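Local coordinates for transcriptional regulator (Enterococcus faecalis, PDB 3QFI), which is of unknown exact function but is a putative transcriptional regulator of the LytR-CpsA-Psr family, at residues Q19-S23 / V48-K53; T75-L79 / D241-Q245; G122-N128 / P141-L147. All blocks are in the same frame, centred on the assembly; numbering follows the deposited sequence.

Contact 1. Residues Q19-S23 / V48-K53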
# COMPACT_ATOMS: atom_id res chain seq x y z
N GLN A 19 -21.76 4.00 4.37
CA GLN A 19 -20.97 2.84 3.96
C GLN A 19 -20.73 2.91 2.46
O GLN A 19 -21.00 1.98 1.68
CB GLN A 19 -21.65 1.53 4.35
CG GLN A 19 -22.81 1.13 3.46
CD GLN A 19 -23.00 -0.38 3.39
OE1 GLN A 19 -23.68 -0.88 2.50
NE2 GLN A 19 -22.39 -1.11 4.34
N GLU A 20 -20.24 4.06 2.05
CA GLU A 20 -19.93 4.30 0.66
C GLU A 20 -18.51 3.78 0.53
O GLU A 20 -17.68 3.96 1.43
CB GLU A 20 -20.03 5.79 0.40
CG GLU A 20 -20.01 6.22 -1.03
CD GLU A 20 -20.43 7.67 -1.18
OE1 GLU A 20 -21.63 7.95 -0.99
OE2 GLU A 20 -19.57 8.53 -1.46
N PRO A 21 -18.22 3.09 -0.58
CA PRO A 21 -16.89 2.52 -0.85
C PRO A 21 -15.83 3.61 -0.76
O PRO A 21 -16.01 4.70 -1.28
CB PRO A 21 -17.02 1.99 -2.27
CG PRO A 21 -18.50 1.62 -2.35
CD PRO A 21 -19.15 2.81 -1.68
N PHE A 22 -14.72 3.33 -0.09
CA PHE A 22 -13.71 4.36 0.01
C PHE A 22 -12.32 3.74 -0.13
O PHE A 22 -12.17 2.52 -0.14
CB PHE A 22 -13.86 5.12 1.34
CG PHE A 22 -13.47 4.32 2.52
CD1 PHE A 22 -12.16 4.34 2.98
CD2 PHE A 22 -14.39 3.52 3.16
CE1 PHE A 22 -11.77 3.57 4.07
CE2 PHE A 22 -14.01 2.74 4.26
CZ PHE A 22 -12.69 2.77 4.71
N SER A 23 -11.32 4.60 -0.25
CA SER A 23 -9.96 4.11 -0.45
C SER A 23 -8.99 4.76 0.52
O SER A 23 -9.25 5.84 1.05
CB SER A 23 -9.52 4.45 -1.87
OG SER A 23 -9.12 5.80 -1.93
N VAL A 48 -5.41 0.59 -0.53
CA VAL A 48 -6.47 -0.38 -0.25
C VAL A 48 -7.82 0.21 -0.60
O VAL A 48 -8.08 1.38 -0.33
CB VAL A 48 -6.47 -0.78 1.26
CG1 VAL A 48 -7.65 -1.70 1.56
CG2 VAL A 48 -5.18 -1.47 1.62
N THR A 49 -8.68 -0.59 -1.24
CA THR A 49 -10.02 -0.13 -1.58
C THR A 49 -11.03 -0.96 -0.80
O THR A 49 -11.03 -2.19 -0.85
CB THR A 49 -10.34 -0.24 -3.10
OG1 THR A 49 -10.10 -1.58 -3.56
CG2 THR A 49 -9.51 0.75 -3.89
N ILE A 50 -11.88 -0.27 -0.05
CA ILE A 50 -12.90 -0.91 0.76
C ILE A 50 -14.22 -0.80 -0.01
O ILE A 50 -14.74 0.31 -0.20
CB ILE A 50 -13.01 -0.21 2.14
CG1 ILE A 50 -11.61 0.00 2.72
CG2 ILE A 50 -13.84 -1.05 3.12
CD1 ILE A 50 -10.83 -1.27 2.92
N ASN A 51 -14.73 -1.93 -0.48
CA ASN A 51 -15.98 -1.97 -1.23
C ASN A 51 -16.94 -2.98 -0.63
O ASN A 51 -16.94 -4.15 -1.01
CB ASN A 51 -15.76 -2.31 -2.70
CG ASN A 51 -17.05 -2.32 -3.49
OD1 ASN A 51 -17.77 -1.31 -3.56
ND2 ASN A 51 -17.36 -3.46 -4.10
N PRO A 52 -17.77 -2.55 0.33
CA PRO A 52 -18.73 -3.45 0.97
C PRO A 52 -19.81 -3.95 0.01
O PRO A 52 -20.38 -5.01 0.22
CB PRO A 52 -19.30 -2.59 2.10
CG PRO A 52 -19.24 -1.20 1.53
CD PRO A 52 -17.88 -1.18 0.87
N LYS A 53 -20.08 -3.20 -1.05
CA LYS A 53 -21.10 -3.60 -2.01
C LYS A 53 -20.71 -4.91 -2.70
O LYS A 53 -21.53 -5.54 -3.37
CB LYS A 53 -21.31 -2.50 -3.05
CG LYS A 53 -21.67 -1.13 -2.45
CD LYS A 53 -21.60 -0.02 -3.49
CE LYS A 53 -21.98 1.33 -2.90
NZ LYS A 53 -21.95 2.42 -3.92
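Phe22 and Ile50 face each other as the hydrogen-bonded pair between the two segments, which run antiparallel. Ile50 N gives its hydrogen to Phe22 O at 2.8 Å, almost in line with the carbonyl. The return bond, Phe22 N to Ile50 O at 3.0 Å, is more bent, with 139° at the hydrogen. Two CA-H...O contacts flank this pair. Pro21 CA approaches Ile50 O, and Ser23 CA approaches Val48 O. Ser23 and Thr49 form the neighbouring non-hydrogen-bonded pair.

The main apolar contact is CH-pi. The first torsion of Phe22 (chi1 71°) sets CG between the backbone N and the carbonyl carbon. Its ring then lies alongside Ile50, both side chains pointing the same way. Ile50 CG1 sits over one ring face, 3.9 Å from the centroid and offset toward the CZ rim. Tyr220 meets the same ring edge-to-face and also touches Ile50.

Beyond the ladder the contact passes to Pro21 and Pro52, with Gln19 and Lys53 beside them. Pro21 CG lies 3.3 Å from Asn51 OD1. The extended Lys53 chain crosses the Pro21 ring at about a right angle, with its CE 3.4 Å from Pro21 CD. The Gln19 side chain slides past Pro52, and Pro52 CG meets Gln19 O at 3.6 Å.

Several polar atoms are met outside the two segments. Ser23 OG bonds to Pro102 O, and Ser23 N to His104 ND1. Tyr220 OH bonds to Glu20 O.

The arrangement is the end of an antiparallel strand pair, 22-28 with 44-51, in the middle of the mixed six-stranded sheet that forms the core of this LytR-CpsA-Psr protein.

Contact 2. Residues T75-L79 / D241-Q245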
# COMPACT_ATOMS: atom_id res chain seq x y z
N THR A 75 7.88 17.47 -12.48
CA THR A 75 8.91 16.61 -13.02
C THR A 75 8.35 15.20 -13.00
O THR A 75 7.24 14.96 -12.51
CB THR A 75 10.26 16.68 -12.20
OG1 THR A 75 10.09 16.09 -10.91
CG2 THR A 75 10.71 18.13 -12.02
N GLN A 76 9.12 14.28 -13.57
CA GLN A 76 8.77 12.87 -13.62
C GLN A 76 9.93 12.20 -12.94
O GLN A 76 11.05 12.29 -13.42
CB GLN A 76 8.68 12.34 -15.05
CG GLN A 76 7.47 12.79 -15.86
CD GLN A 76 7.59 14.24 -16.31
OE1 GLN A 76 8.48 14.59 -17.10
NE2 GLN A 76 6.70 15.09 -15.82
N ASP A 77 9.66 11.53 -11.82
CA ASP A 77 10.69 10.83 -11.06
C ASP A 77 10.11 9.50 -10.61
O ASP A 77 8.98 9.16 -10.96
CB ASP A 77 11.11 11.64 -9.84
CG ASP A 77 12.60 11.60 -9.58
OD1 ASP A 77 13.19 10.49 -9.63
OD2 ASP A 77 13.18 12.68 -9.33
N LYS A 78 10.87 8.74 -9.83
CA LYS A 78 10.35 7.47 -9.32
C LYS A 78 9.45 7.82 -8.13
O LYS A 78 9.82 8.64 -7.30
CB LYS A 78 11.48 6.54 -8.88
CG LYS A 78 12.55 7.20 -8.03
CD LYS A 78 13.66 6.22 -7.68
CE LYS A 78 14.13 5.45 -8.90
NZ LYS A 78 15.19 4.46 -8.57
N LEU A 79 8.27 7.20 -8.10
CA LEU A 79 7.26 7.40 -7.05
C LEU A 79 7.81 7.57 -5.64
O LEU A 79 7.26 8.29 -4.81
CB LEU A 79 6.29 6.22 -7.06
CG LEU A 79 5.34 6.06 -5.88
CD1 LEU A 79 4.30 7.16 -5.91
CD2 LEU A 79 4.67 4.70 -5.96
N ASP A 241 21.79 6.33 -15.48
CA ASP A 241 22.46 5.31 -14.69
C ASP A 241 21.62 4.94 -13.47
O ASP A 241 22.09 4.24 -12.56
CB ASP A 241 23.85 5.79 -14.25
CG ASP A 241 24.75 6.21 -15.43
OD1 ASP A 241 24.44 5.83 -16.59
OD2 ASP A 241 25.76 6.91 -15.19
N ILE A 242 20.38 5.40 -13.45
CA ILE A 242 19.48 5.09 -12.35
C ILE A 242 18.44 4.10 -12.84
O ILE A 242 17.96 4.21 -13.96
CB ILE A 242 18.77 6.34 -11.85
CG1 ILE A 242 19.82 7.31 -11.31
CG2 ILE A 242 17.75 5.96 -10.78
CD1 ILE A 242 19.21 8.55 -10.71
N TYR A 243 18.12 3.12 -12.00
CA TYR A 243 17.15 2.09 -12.36
C TYR A 243 15.70 2.51 -12.12
O TYR A 243 15.31 2.77 -10.98
CB TYR A 243 17.43 0.81 -11.56
CG TYR A 243 16.28 -0.19 -11.58
CD1 TYR A 243 16.11 -1.06 -12.64
CD2 TYR A 243 15.35 -0.23 -10.54
CE1 TYR A 243 15.02 -1.95 -12.67
CE2 TYR A 243 14.27 -1.11 -10.56
CZ TYR A 243 14.11 -1.96 -11.63
OH TYR A 243 13.04 -2.83 -11.65
N TYR A 244 14.91 2.57 -13.18
CA TYR A 244 13.50 2.91 -13.03
C TYR A 244 12.69 1.77 -13.57
O TYR A 244 13.22 0.87 -14.21
CB TYR A 244 13.12 4.16 -13.81
CG TYR A 244 13.86 5.40 -13.43
CD1 TYR A 244 15.14 5.64 -13.93
CD2 TYR A 244 13.28 6.36 -12.61
CE1 TYR A 244 15.82 6.80 -13.63
CE2 TYR A 244 13.96 7.53 -12.29
CZ TYR A 244 15.23 7.74 -12.81
OH TYR A 244 15.91 8.89 -12.52
N GLN A 245 11.39 1.81 -13.31
CA GLN A 245 10.49 0.79 -13.79
C GLN A 245 9.37 1.49 -14.57
O GLN A 245 8.63 2.31 -14.01
CB GLN A 245 9.91 -0.00 -12.61
CG GLN A 245 8.86 -1.02 -12.98
CD GLN A 245 8.38 -1.80 -11.77
OE1 GLN A 245 7.23 -2.22 -11.70
NE2 GLN A 245 9.29 -2.01 -10.81
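Lys78 reaches across to the backbone of Tyr243 and makes the one hydrogen bond of this contact. Its NZ lies 2.9 Å from Tyr243 O and stands 26° out of the carbonyl plane. The same NZ forms a salt bridge with Asp65, so the ammonium group is held by two oxygens. The chain of Lys78 is extended at chi2 but bends at chi3 (48°), which turns CE and NZ toward Tyr243.

Other touches line the path of the lysine. Lys78 CE comes within 3.9 Å of Tyr244 CD2, the lysine crossing the tyrosine at about a right angle. Ile242 CG2 lies 3.7 Å from Lys78 NZ. The cation-pi term is weak at most, as NZ is 5.1 Å from the Tyr244 ring centroid.

Asp77 OD1 comes to the edge of the Tyr244 ring, near its plane, 4.1 Å from Tyr244 CE2. That oxygen also accepts Lys78 N through its anti lone pair, which ties the carboxylate to its own strand.

The two strands run roughly perpendicular (101°). Lys78 bridges from one small antiparallel hairpin, 67-70 with 75-78, to the backbone of another, 234-238 with 243-247; backbone bonds of Gln245 with Asp65 and Leu67 join them further.

Contact 3. Residues G122-N128 / P141-L147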
# COMPACT_ATOMS: atom_id res chain seq x y z
N GLY A 122 -1.80 -8.38 19.84
CA GLY A 122 -1.49 -9.72 20.29
C GLY A 122 -0.71 -10.54 19.29
O GLY A 122 -0.64 -11.76 19.40
N GLY A 123 -0.13 -9.86 18.30
CA GLY A 123 0.67 -10.54 17.30
C GLY A 123 -0.15 -11.06 16.13
O GLY A 123 -1.38 -10.95 16.12
N ILE A 124 0.53 -11.63 15.15
CA ILE A 124 -0.15 -12.14 13.97
C ILE A 124 0.55 -13.37 13.43
O ILE A 124 1.77 -13.49 13.50
CB ILE A 124 -0.21 -11.09 12.85
CG1 ILE A 124 1.21 -10.70 12.44
CG2 ILE A 124 -0.99 -9.86 13.32
CD1 ILE A 124 1.26 -9.71 11.29
N GLU A 125 -0.23 -14.30 12.89
CA GLU A 125 0.33 -15.51 12.31
C GLU A 125 0.47 -15.43 10.79
O GLU A 125 -0.46 -15.04 10.08
CB GLU A 125 -0.49 -16.73 12.70
CG GLU A 125 -0.10 -17.30 14.07
CD GLU A 125 -0.36 -18.79 14.20
OE1 GLU A 125 -1.53 -19.21 14.17
OE2 GLU A 125 0.63 -19.55 14.33
N VAL A 126 1.66 -15.80 10.31
CA VAL A 126 1.94 -15.81 8.88
C VAL A 126 2.66 -17.10 8.52
O VAL A 126 3.07 -17.85 9.41
CB VAL A 126 2.86 -14.63 8.46
CG1 VAL A 126 2.24 -13.31 8.88
CG2 VAL A 126 4.24 -14.81 9.05
N ASP A 127 2.80 -17.35 7.22
CA ASP A 127 3.49 -18.54 6.74
C ASP A 127 4.80 -18.12 6.06
O ASP A 127 4.81 -17.73 4.90
CB ASP A 127 2.62 -19.29 5.73
CG ASP A 127 3.18 -20.65 5.38
OD1 ASP A 127 4.38 -20.73 5.03
OD2 ASP A 127 2.43 -21.65 5.45
N ASN A 128 5.89 -18.20 6.81
CA ASN A 128 7.21 -17.84 6.29
C ASN A 128 7.70 -18.90 5.32
O ASN A 128 8.20 -19.94 5.74
CB ASN A 128 8.20 -17.70 7.45
CG ASN A 128 9.57 -17.22 6.99
OD1 ASN A 128 10.52 -17.16 7.77
ND2 ASN A 128 9.67 -16.87 5.71
N PRO A 141 11.71 -17.45 12.22
CA PRO A 141 11.62 -18.88 11.88
C PRO A 141 10.84 -19.15 10.59
O PRO A 141 10.14 -18.27 10.09
CB PRO A 141 10.94 -19.49 13.10
CG PRO A 141 10.06 -18.38 13.57
CD PRO A 141 10.99 -17.18 13.48
N ALA A 142 10.98 -20.36 10.07
CA ALA A 142 10.29 -20.75 8.84
C ALA A 142 9.00 -21.51 9.14
O ALA A 142 8.82 -22.05 10.24
CB ALA A 142 11.21 -21.60 7.99
N GLY A 143 8.09 -21.55 8.17
CA GLY A 143 6.83 -22.24 8.36
C GLY A 143 5.81 -21.42 9.13
O GLY A 143 6.04 -20.25 9.42
N LYS A 144 4.68 -22.04 9.47
CA LYS A 144 3.62 -21.34 10.21
C LYS A 144 4.05 -20.90 11.61
O LYS A 144 4.25 -21.74 12.49
CB LYS A 144 2.38 -22.24 10.32
CG LYS A 144 1.61 -22.45 9.02
CD LYS A 144 0.78 -21.22 8.65
CE LYS A 144 0.00 -21.43 7.35
NZ LYS A 144 -0.97 -22.56 7.42
N ILE A 145 4.18 -19.60 11.81
CA ILE A 145 4.58 -19.07 13.11
C ILE A 145 3.94 -17.73 13.49
O ILE A 145 3.52 -16.95 12.63
CB ILE A 145 6.11 -18.94 13.22
CG1 ILE A 145 6.70 -18.52 11.87
CG2 ILE A 145 6.71 -20.25 13.72
CD1 ILE A 145 6.32 -17.12 11.45
N LYS A 146 3.86 -17.46 14.79
CA LYS A 146 3.28 -16.22 15.29
C LYS A 146 4.35 -15.13 15.33
O LYS A 146 5.50 -15.39 15.70
CB LYS A 146 2.69 -16.44 16.68
CG LYS A 146 2.02 -15.20 17.27
CD LYS A 146 1.41 -15.49 18.63
CE LYS A 146 0.27 -16.51 18.55
NZ LYS A 146 -0.31 -16.77 19.90
N LEU A 147 3.96 -13.92 14.96
CA LEU A 147 4.88 -12.79 14.93
C LEU A 147 4.54 -11.67 15.91
O LEU A 147 3.37 -11.33 16.11
CB LEU A 147 4.94 -12.24 13.52
CG LEU A 147 6.31 -12.36 12.84
CD1 LEU A 147 6.92 -13.72 13.10
CD2 LEU A 147 6.13 -12.11 11.36
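Val126 has its CG2 set between the backbone N and the carbonyl carbon, and this branch reaches both Ile145 and Leu147. CG2 is 3.9 Å from Ile145 CD1 and 4.0 Å from Leu147 CD2. Asp127 has CG anti to the backbone N (chi1 -170°), which brings its carboxylate beside the bent chain of Lys144, which it crosses at a slant. There Asp127 OD2 meets Lys144 CE at 3.1 Å. Lys144 NZ stays 4.0 Å from the same oxygen, near but beyond a salt bridge.

On the face of Ile124, Val126 and Leu147, Ile124 CG1 also touches Leu147 CB. Helix 166-184 packs against Ile124 and Val126, and Tyr155 of helix 150-156 against Val126 and Leu147. Glu125 and Lys146 lie on the other face, where Glu125 CG rests on Lys146 CA.

The backbones form a two-stranded antiparallel sheet, 124-128 with 145-147, whose bonded register carries on to Gly143. Leu147 N bonds to Ile124 O at 2.7 Å, and Ile124 N returns to Leu147 O. Val126 and Ile145 exchange a second, longer pair. Gly143 N bonds to Asn128 O at 2.9 Å, and the return bond is weak.

Two glycines begin the first segment. Gly122 ends helix 111-120 in a Schellman motif. Gly123 CA lies 3.1 Å from Leu147 O.

Contact 1 is mostly buried and joins strands of the central mixed sheet. Contact 2 lies at the surface, on the opposite side of the chain's centre from contact 1. Contact 3 is partly buried, with one face against helices and charged residues on the other. Contacts 1 and 3 are both antiparallel ladders, but they hold different sheets. Contact 2 has no ladder; a lysine reaching a backbone carbonyl makes its only hydrogen bond between the segments. No two contacts touch: the nearest atoms of contacts 1 and 2 are about 12 Å apart. The chain closes contact 1 first, and contact 3 falls between the two segments of contact 2.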